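Local coordinates for putative O-acetylhomoserine (Thiol)-lyase (Campylobacter jejuni, PDB 4OC9), which probably transfers the aminocarboxypropyl group of O-acetylhomoserine to a sulfur nucleophile, as a pyridoxal phosphate-dependent enzyme of the trans-sulfuration family, at residues S98-A103 against N145-F150; N94-G99 against F123-R128; Y90-L95 against V177-N182. All coordinates share one frame; numbering follows the deposited sequence.

Contact 1. Residues S98-A103 against N145-F150; sequences SGDNVA and NTKAIF
With CG of N101 tucked between its backbone N and carbonyl carbon (chi1 67°), and OG1 of T146 beside its own backbone N and opposite the carbonyl carbon (chi1 -60°), the two side chains are brought together on one face of the sheet. T146 OG1 donates to N101 OD1 over 2.6 Å, in the carbonyl plane and on a lone pair of the amide. The other end of that amide, ND2, bonds D143, so its rotation is fixed from both ends, while T146 OG1 also takes the backbone N of D143.

Beneath these groups the backbones pair as parallel strands. N101 N reaches N145 O at 3.1 Å from above the carbonyl plane, and K147 N returns to N101 O at 2.9 Å. Farther along, A103 N meets A148 O at 2.8 Å and F150 N meets A103 O at 2.7 Å. N101 is bridged to T146 but A103 to I149, a beta bulge that takes up one extra residue in 146-150; K147, with psi -13°, departs from the extended conformation there. The bent chain of K147 crosses the D100 carboxylate, with CE 3.3 Å from OD2, which accepts the backbone N of S97. K147 NZ, 4.3 Å from D100 OD1, is too far for a salt bridge and bonds the carbonyl of R234 instead. On the face opposite N101 and T146, V102 CG1 rests on A148 CB at 4.2 Å.

Strand 101-105 lies between strands 126-130 and 146-152, with 177-181 next beyond, and I116 of helix 110-119 covers V102 and F150.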
loop_
_atom_site.group_PDB
_atom_site.type_symbol
_atom_site.label_atom_id
_atom_site.label_comp_id
_atom_site.label_asym_id
_atom_site.label_seq_id
_atom_site.Cartn_x
_atom_site.Cartn_y
_atom_site.Cartn_z
ATOM N N SER D 98 11.281 -36.885 -2.118
ATOM C CA SER D 98 11.030 -37.961 -3.055
ATOM C C SER D 98 11.215 -39.375 -2.423
ATOM O O SER D 98 12.221 -39.676 -1.759
ATOM C CB SER D 98 11.919 -37.796 -4.289
ATOM O OG SER D 98 11.550 -38.735 -5.275
ATOM N N GLY D 99 10.233 -40.235 -2.649
ATOM C CA GLY D 99 10.241 -41.598 -2.124
ATOM C C GLY D 99 9.491 -41.750 -0.807
ATOM O O GLY D 99 9.263 -42.857 -0.336
ATOM N N ASP D 100 9.126 -40.642 -0.184
ATOM C CA ASP D 100 8.410 -40.702 1.071
ATOM C C ASP D 100 6.900 -40.601 0.817
ATOM O O ASP D 100 6.444 -40.407 -0.313
ATOM C CB ASP D 100 8.869 -39.549 1.981
ATOM C CG ASP D 100 10.347 -39.645 2.376
ATOM O OD1 ASP D 100 10.888 -40.765 2.330
ATOM O OD2 ASP D 100 10.940 -38.589 2.754
ATOM N N ASN D 101 6.127 -40.732 1.885
ATOM C CA ASN D 101 4.697 -40.599 1.771
ATOM C C ASN D 101 4.177 -39.772 2.937
ATOM O O ASN D 101 4.866 -39.583 3.952
ATOM C CB ASN D 101 4.023 -41.971 1.694
ATOM C CG ASN D 101 4.128 -42.765 2.969
ATOM O OD1 ASN D 101 3.378 -42.542 3.908
ATOM N ND2 ASN D 101 4.929 -43.806 2.931
ATOM N N VAL D 102 2.972 -39.250 2.755
ATOM C CA VAL D 102 2.335 -38.449 3.784
ATOM C C VAL D 102 0.922 -38.936 3.899
ATOM O O VAL D 102 0.298 -39.292 2.897
ATOM C CB VAL D 102 2.323 -36.917 3.482
ATOM C CG1 VAL D 102 3.746 -36.374 3.380
ATOM C CG2 VAL D 102 1.567 -36.608 2.191
ATOM N N ALA D 103 0.410 -38.911 5.126
ATOM C CA ALA D 103 -0.959 -39.324 5.412
ATOM C C ALA D 103 -1.827 -38.066 5.502
ATOM O O ALA D 103 -1.471 -37.110 6.211
ATOM C CB ALA D 103 -1.026 -40.087 6.719
ATOM N N ASN D 145 8.278 -44.681 6.076
ATOM C CA ASN D 145 8.477 -43.611 5.092
ATOM C C ASN D 145 7.439 -42.480 5.208
ATOM O O ASN D 145 7.535 -41.462 4.511
ATOM C CB ASN D 145 8.469 -44.173 3.682
ATOM C CG ASN D 145 9.635 -45.097 3.424
ATOM O OD1 ASN D 145 10.747 -44.899 3.945
ATOM N ND2 ASN D 145 9.403 -46.093 2.579
ATOM N N THR D 146 6.458 -42.679 6.082
ATOM C CA THR D 146 5.412 -41.705 6.324
ATOM C C THR D 146 6.043 -40.579 7.123
ATOM O O THR D 146 6.454 -40.765 8.282
ATOM C CB THR D 146 4.234 -42.311 7.098
ATOM O OG1 THR D 146 3.670 -43.399 6.351
ATOM C CG2 THR D 146 3.154 -41.234 7.340
ATOM N N LYS D 147 6.084 -39.391 6.533
ATOM C CA LYS D 147 6.703 -38.233 7.214
ATOM C C LYS D 147 5.766 -37.185 7.842
ATOM O O LYS D 147 6.218 -36.316 8.589
ATOM C CB LYS D 147 7.585 -37.515 6.211
ATOM C CG LYS D 147 8.553 -38.433 5.514
ATOM C CD LYS D 147 9.405 -39.223 6.485
ATOM C CE LYS D 147 10.477 -39.979 5.724
ATOM N NZ LYS D 147 11.204 -40.852 6.664
ATOM N N ALA D 148 4.476 -37.248 7.516
ATOM C CA ALA D 148 3.530 -36.287 8.072
ATOM C C ALA D 148 2.093 -36.800 8.056
ATOM O O ALA D 148 1.711 -37.630 7.218
ATOM C CB ALA D 148 3.614 -34.967 7.324
ATOM N N ILE D 149 1.335 -36.316 9.031
ATOM C CA ILE D 149 -0.087 -36.640 9.220
ATOM C C ILE D 149 -0.791 -35.275 9.144
ATOM O O ILE D 149 -0.620 -34.434 10.038
ATOM C CB ILE D 149 -0.337 -37.346 10.537
ATOM C CG1 ILE D 149 0.371 -38.719 10.514
ATOM C CG2 ILE D 149 -1.825 -37.522 10.718
ATOM C CD1 ILE D 149 0.306 -39.506 11.807
ATOM N N PHE D 150 -1.533 -35.069 8.047
ATOM C CA PHE D 150 -2.203 -33.816 7.786
ATOM C C PHE D 150 -3.698 -33.852 7.890
ATOM O O PHE D 150 -4.334 -34.750 7.350
ATOM C CB PHE D 150 -1.855 -33.363 6.373
ATOM C CG PHE D 150 -2.345 -31.979 6.044
ATOM C CD1 PHE D 150 -3.622 -31.775 5.554
ATOM C CD2 PHE D 150 -1.514 -30.883 6.217
ATOM C CE1 PHE D 150 -4.072 -30.505 5.275
ATOM C CE2 PHE D 150 -1.967 -29.606 5.934
ATOM C CZ PHE D 150 -3.250 -29.421 5.468
#

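Contact 2. Residues N94-G99 against F123-R128; sequences NLASSG and FGIEAR
G99 N donates to G124 O over 2.7 Å, a nearly straight bond (166° at the hydrogen) that ties the loop entering strand 101-105 to the turn entering strand 126-130. The same oxygen also receives a CA-H...O contact from S98 CA at 3.3 Å, so two adjoining residues converge on one carbonyl. Around it the packing is close. G124, at positive phi (70°), contributes no side chain, and its CA lies alongside the S98 hydroxymethyl group. S98 CB in turn sits 3.4 Å from F123 O.

I125 fills the inner side. Its CG1 branch runs beside the backbone N, opposite the carbonyl carbon (chi1 -63°), and this carries the chain across the loop backbone: CG1 lies beside S97 O, and CD1 approaches A96 O to 3.5 Å. The other branch, CG2, meets A96 CB more distantly, at 4.3 Å.

Towards solvent the contact thins to a water bridge. The water donates to G99 O at 3.0 Å and, weakly, to E126 OE1 at 3.4 Å. E126 is steadied by its own strand: R128 NE forms a salt bridge to E126 OE2 at 3.0 Å, with the oxygen near the guanidinium plane but approached from above the carboxylate plane. R128 NH1 has a second acidic partner in D143.

Beyond the turn lies the subunit interface, where the F123 ring stacks on F123 of a second subunit and S98 packs on G124 of that subunit. Within the chain, helix 110-119 connects the parallel neighbours 101-105 and 126-130, and the contact joins the entrances of both strands in this beta-alpha-beta unit, at one margin of the large alpha/beta sheet of a fold-type I pyridoxal phosphate enzyme.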
loop_
_atom_site.group_PDB
_atom_site.type_symbol
_atom_site.label_atom_id
_atom_site.label_comp_id
_atom_site.label_asym_id
_atom_site.label_seq_id
_atom_site.Cartn_x
_atom_site.Cartn_y
_atom_site.Cartn_z
ATOM N N ASN D 94 8.922 -29.828 3.907
ATOM C CA ASN D 94 9.972 -29.627 4.886
ATOM C C ASN D 94 10.152 -30.923 5.661
ATOM O O ASN D 94 11.113 -31.082 6.416
ATOM C CB ASN D 94 9.607 -28.534 5.885
ATOM C CG ASN D 94 10.817 -28.007 6.631
ATOM O OD1 ASN D 94 11.922 -27.953 6.078
ATOM N ND2 ASN D 94 10.603 -27.509 7.826
ATOM N N LEU D 95 9.186 -31.827 5.495
ATOM C CA LEU D 95 9.160 -33.125 6.163
ATOM C C LEU D 95 9.337 -34.329 5.240
ATOM O O LEU D 95 9.985 -35.297 5.627
ATOM C CB LEU D 95 7.828 -33.286 6.888
ATOM C CG LEU D 95 7.539 -32.275 7.998
ATOM C CD1 LEU D 95 6.117 -32.410 8.504
ATOM C CD2 LEU D 95 8.552 -32.415 9.124
ATOM N N ALA D 96 8.783 -34.255 4.033
ATOM C CA ALA D 96 8.883 -35.346 3.077
ATOM C C ALA D 96 9.592 -34.939 1.793
ATOM O O ALA D 96 9.475 -33.803 1.321
ATOM C CB ALA D 96 7.502 -35.854 2.734
ATOM N N SER D 97 10.332 -35.895 1.236
ATOM C CA SER D 97 11.066 -35.705 -0.006
ATOM C C SER D 97 10.759 -36.902 -0.904
ATOM O O SER D 97 10.049 -37.830 -0.494
ATOM C CB SER D 97 12.563 -35.526 0.247
ATOM O OG SER D 97 13.084 -36.635 0.948
ATOM N N SER D 98 11.281 -36.885 -2.118
ATOM C CA SER D 98 11.030 -37.961 -3.055
ATOM C C SER D 98 11.215 -39.375 -2.423
ATOM O O SER D 98 12.221 -39.676 -1.759
ATOM C CB SER D 98 11.919 -37.796 -4.289
ATOM O OG SER D 98 11.550 -38.735 -5.275
ATOM N N GLY D 99 10.233 -40.235 -2.649
ATOM C CA GLY D 99 10.241 -41.598 -2.124
ATOM C C GLY D 99 9.491 -41.750 -0.807
ATOM O O GLY D 99 9.263 -42.857 -0.336
ATOM N N PHE D 123 6.783 -34.616 -7.544
ATOM C CA PHE D 123 8.027 -34.521 -6.809
ATOM C C PHE D 123 8.380 -35.854 -6.109
ATOM O O PHE D 123 9.235 -35.883 -5.216
ATOM C CB PHE D 123 8.000 -33.367 -5.797
ATOM C CG PHE D 123 7.525 -32.047 -6.373
ATOM C CD1 PHE D 123 7.969 -31.599 -7.603
ATOM C CD2 PHE D 123 6.801 -31.169 -5.579
ATOM C CE1 PHE D 123 7.556 -30.371 -8.110
ATOM C CE2 PHE D 123 6.388 -29.928 -6.071
ATOM C CZ PHE D 123 6.769 -29.517 -7.331
ATOM N N GLY D 124 7.717 -36.927 -6.528
ATOM C CA GLY D 124 7.954 -38.247 -5.977
ATOM C C GLY D 124 7.486 -38.428 -4.559
ATOM O O GLY D 124 8.057 -39.226 -3.803
ATOM N N ILE D 125 6.450 -37.677 -4.187
ATOM C CA ILE D 125 5.883 -37.739 -2.846
ATOM C C ILE D 125 4.499 -38.364 -2.928
ATOM O O ILE D 125 3.567 -37.807 -3.527
ATOM C CB ILE D 125 5.853 -36.365 -2.174
ATOM C CG1 ILE D 125 7.294 -35.856 -2.007
ATOM C CG2 ILE D 125 5.176 -36.456 -0.819
ATOM C CD1 ILE D 125 7.423 -34.441 -1.460
ATOM N N GLU D 126 4.391 -39.541 -2.325
ATOM C CA GLU D 126 3.167 -40.312 -2.314
ATOM C C GLU D 126 2.195 -39.816 -1.259
ATOM O O GLU D 126 2.598 -39.460 -0.148
ATOM C CB GLU D 126 3.506 -41.791 -2.025
ATOM C CG GLU D 126 2.306 -42.728 -1.963
ATOM C CD GLU D 126 2.659 -44.183 -1.602
ATOM O OE1 GLU D 126 3.862 -44.530 -1.604
ATOM O OE2 GLU D 126 1.721 -44.981 -1.314
ATOM N N ALA D 127 0.913 -39.836 -1.597
ATOM C CA ALA D 127 -0.128 -39.414 -0.672
ATOM C C ALA D 127 -1.036 -40.596 -0.317
ATOM O O ALA D 127 -1.435 -41.360 -1.195
ATOM C CB ALA D 127 -0.957 -38.296 -1.264
ATOM N N ARG D 128 -1.340 -40.731 0.974
ATOM C CA ARG D 128 -2.198 -41.803 1.488
ATOM C C ARG D 128 -3.331 -41.240 2.338
ATOM O O ARG D 128 -3.116 -40.804 3.452
ATOM C CB ARG D 128 -1.387 -42.806 2.324
ATOM C CG ARG D 128 -0.279 -43.494 1.540
ATOM C CD ARG D 128 0.517 -44.435 2.419
ATOM N NE ARG D 128 1.635 -45.038 1.688
ATOM C CZ ARG D 128 2.527 -45.856 2.234
ATOM N NH1 ARG D 128 2.449 -46.177 3.526
ATOM N NH2 ARG D 128 3.507 -46.344 1.497
HETATM O O HOH W 1 6.599 -43.954 0.366
#

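Contact 3. Residues Y90-L95 against V177-N182; sequences YALINL and VSICDN
L92 O accepts the backbone N of L95 over 2.9 Å, the shorter of the two backbone bonds inside 90-95. It holds the turn at the end of that segment, where A91, L92 and L95 face I179 of strand 177-181, and L95 also faces V177. No hydrogen bond crosses between the segments; methyl groups carry the whole contact.

The end of I179 is the centre of it. CG1 lies beside the backbone N (chi1 -60°) and the chain then runs extended (chi2 172°), which sends CD1 out from the strand to the helix. There it is met by three residues: L92 CD2 at 3.7 Å, A91 CB at 3.9 Å and L95 CD1, also at 3.9 Å. At the small A91 the backbones come near each other, A91 CA lying 7.7 Å from I179 CA.

L95 crosses V177 at a slant, each of its methyls touching a different V177 methyl. Its CD1 approaches V177 CG1 to 3.6 Å, while CD2 faces V177 CG2 at 3.9 Å.

V177 and I179 point toward 90-95, whereas S178 between them points away, the alternation expected of a strand. The apolar layer extends across the sheet through A148 and F150 of strand 146-152, and A91 touches V201 of strand 199-203. On its far side the helix is backed by helix 257-270, through L270 and W266.

Such helix-on-sheet packing belongs to the large domain of fold-type I pyridoxal phosphate enzymes, in which the same strand ends at D181, its OD2 close to N1 of the modified pyridoxal-lysine at position 206.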
loop_
_atom_site.group_PDB
_atom_site.type_symbol
_atom_site.label_atom_id
_atom_site.label_comp_id
_atom_site.label_asym_id
_atom_site.label_seq_id
_atom_site.Cartn_x
_atom_site.Cartn_y
_atom_site.Cartn_z
ATOM N N TYR D 90 4.943 -25.946 1.822
ATOM C CA TYR D 90 6.173 -25.806 2.607
ATOM C C TYR D 90 6.220 -26.710 3.832
ATOM O O TYR D 90 7.269 -27.251 4.147
ATOM C CB TYR D 90 6.358 -24.331 2.993
ATOM C CG TYR D 90 7.027 -23.485 1.931
ATOM C CD1 TYR D 90 6.812 -23.726 0.578
ATOM C CD2 TYR D 90 7.720 -22.334 2.279
ATOM C CE1 TYR D 90 7.411 -22.953 -0.389
ATOM C CE2 TYR D 90 8.299 -21.531 1.315
ATOM C CZ TYR D 90 8.133 -21.841 -0.017
ATOM O OH TYR D 90 8.693 -21.047 -0.989
ATOM N N ALA D 91 5.091 -26.894 4.502
ATOM C CA ALA D 91 5.053 -27.750 5.696
ATOM C C ALA D 91 5.300 -29.228 5.339
ATOM O O ALA D 91 6.073 -29.919 6.007
ATOM C CB ALA D 91 3.758 -27.599 6.434
ATOM N N LEU D 92 4.686 -29.677 4.258
ATOM C CA LEU D 92 4.857 -31.040 3.798
ATOM C C LEU D 92 6.280 -31.332 3.266
ATOM O O LEU D 92 6.946 -32.294 3.692
ATOM C CB LEU D 92 3.793 -31.357 2.743
ATOM C CG LEU D 92 2.356 -31.341 3.308
ATOM C CD1 LEU D 92 1.297 -31.375 2.213
ATOM C CD2 LEU D 92 2.142 -32.480 4.297
ATOM N N ILE D 93 6.761 -30.498 2.344
ATOM C CA ILE D 93 8.109 -30.708 1.778
ATOM C C ILE D 93 9.202 -30.505 2.799
ATOM O O ILE D 93 10.300 -30.987 2.586
ATOM C CB ILE D 93 8.410 -29.854 0.532
ATOM C CG1 ILE D 93 8.386 -28.360 0.897
ATOM C CG2 ILE D 93 7.435 -30.211 -0.587
ATOM C CD1 ILE D 93 8.633 -27.425 -0.267
ATOM N N ASN D 94 8.922 -29.828 3.907
ATOM C CA ASN D 94 9.972 -29.627 4.886
ATOM C C ASN D 94 10.152 -30.923 5.661
ATOM O O ASN D 94 11.113 -31.082 6.416
ATOM C CB ASN D 94 9.607 -28.534 5.885
ATOM C CG ASN D 94 10.817 -28.007 6.631
ATOM O OD1 ASN D 94 11.922 -27.953 6.078
ATOM N ND2 ASN D 94 10.603 -27.509 7.826
ATOM N N LEU D 95 9.186 -31.827 5.495
ATOM C CA LEU D 95 9.160 -33.125 6.163
ATOM C C LEU D 95 9.337 -34.329 5.240
ATOM O O LEU D 95 9.985 -35.297 5.627
ATOM C CB LEU D 95 7.828 -33.286 6.888
ATOM C CG LEU D 95 7.539 -32.275 7.998
ATOM C CD1 LEU D 95 6.117 -32.410 8.504
ATOM C CD2 LEU D 95 8.552 -32.415 9.124
ATOM N N VAL D 177 5.529 -36.298 12.680
ATOM C CA VAL D 177 5.109 -34.904 12.842
ATOM C C VAL D 177 3.686 -34.736 12.372
ATOM O O VAL D 177 3.333 -35.204 11.271
ATOM C CB VAL D 177 5.969 -33.957 11.997
ATOM C CG1 VAL D 177 5.384 -32.553 12.012
ATOM C CG2 VAL D 177 7.418 -33.959 12.469
ATOM N N SER D 178 2.849 -34.152 13.233
ATOM C CA SER D 178 1.448 -33.916 12.898
ATOM C C SER D 178 1.272 -32.458 12.485
ATOM O O SER D 178 1.779 -31.545 13.154
ATOM C CB SER D 178 0.534 -34.187 14.086
ATOM O OG SER D 178 0.814 -33.302 15.168
ATOM N N ILE D 179 0.548 -32.262 11.384
ATOM C CA ILE D 179 0.251 -30.934 10.833
ATOM C C ILE D 179 -1.245 -30.637 10.862
ATOM O O ILE D 179 -2.039 -31.371 10.253
ATOM C CB ILE D 179 0.633 -30.812 9.345
ATOM C CG1 ILE D 179 2.119 -31.054 9.144
ATOM C CG2 ILE D 179 0.280 -29.414 8.856
ATOM C CD1 ILE D 179 2.534 -31.132 7.683
ATOM N N CYS D 180 -1.640 -29.577 11.569
ATOM C CA CYS D 180 -3.032 -29.186 11.656
ATOM C C CYS D 180 -3.300 -27.837 10.991
ATOM O O CYS D 180 -2.719 -26.852 11.372
ATOM C CB CYS D 180 -3.477 -29.088 13.122
ATOM S SG CYS D 180 -5.204 -28.555 13.358
ATOM N N ASP D 181 -4.235 -27.815 10.051
ATOM C CA ASP D 181 -4.658 -26.618 9.362
ATOM C C ASP D 181 -5.793 -26.084 10.239
ATOM O O ASP D 181 -6.908 -26.619 10.256
ATOM C CB ASP D 181 -5.095 -26.961 7.950
ATOM C CG ASP D 181 -5.554 -25.757 7.152
ATOM O OD1 ASP D 181 -6.172 -24.824 7.734
ATOM O OD2 ASP D 181 -5.332 -25.766 5.924
ATOM N N ASN D 182 -5.508 -25.009 10.975
ATOM C CA ASN D 182 -6.492 -24.421 11.920
ATOM C C ASN D 182 -7.124 -23.142 11.376
ATOM O O ASN D 182 -7.611 -22.300 12.140
ATOM C CB ASN D 182 -5.733 -24.108 13.222
ATOM C CG ASN D 182 -6.635 -23.925 14.412
ATOM O OD1 ASN D 182 -7.621 -24.610 14.531
ATOM N ND2 ASN D 182 -6.255 -23.055 15.344
#

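Overall arrangement
Contacts 1 and 3 are buried, while contact 2 is partly open and borders a second subunit. All three reach one sheet, in which strands 126-130, 101-105, 146-152 and 177-181 succeed one another. Contact 1 is an in-sheet pairing ruled by backbone bonds and a polar side-chain pair; contact 3 is purely apolar, between helix and sheet, nearest the centre of the chain. Contact 2 joins loops by one backbone bond, a few aliphatic carbons and a water. The chain 90-103 runs through all of them: L95 belongs to the apolar layer, and S98 and G99 are shared by contacts 1 and 2. I149 of contact 1 probably exchanges backbone hydrogen bonds with V177 and I179.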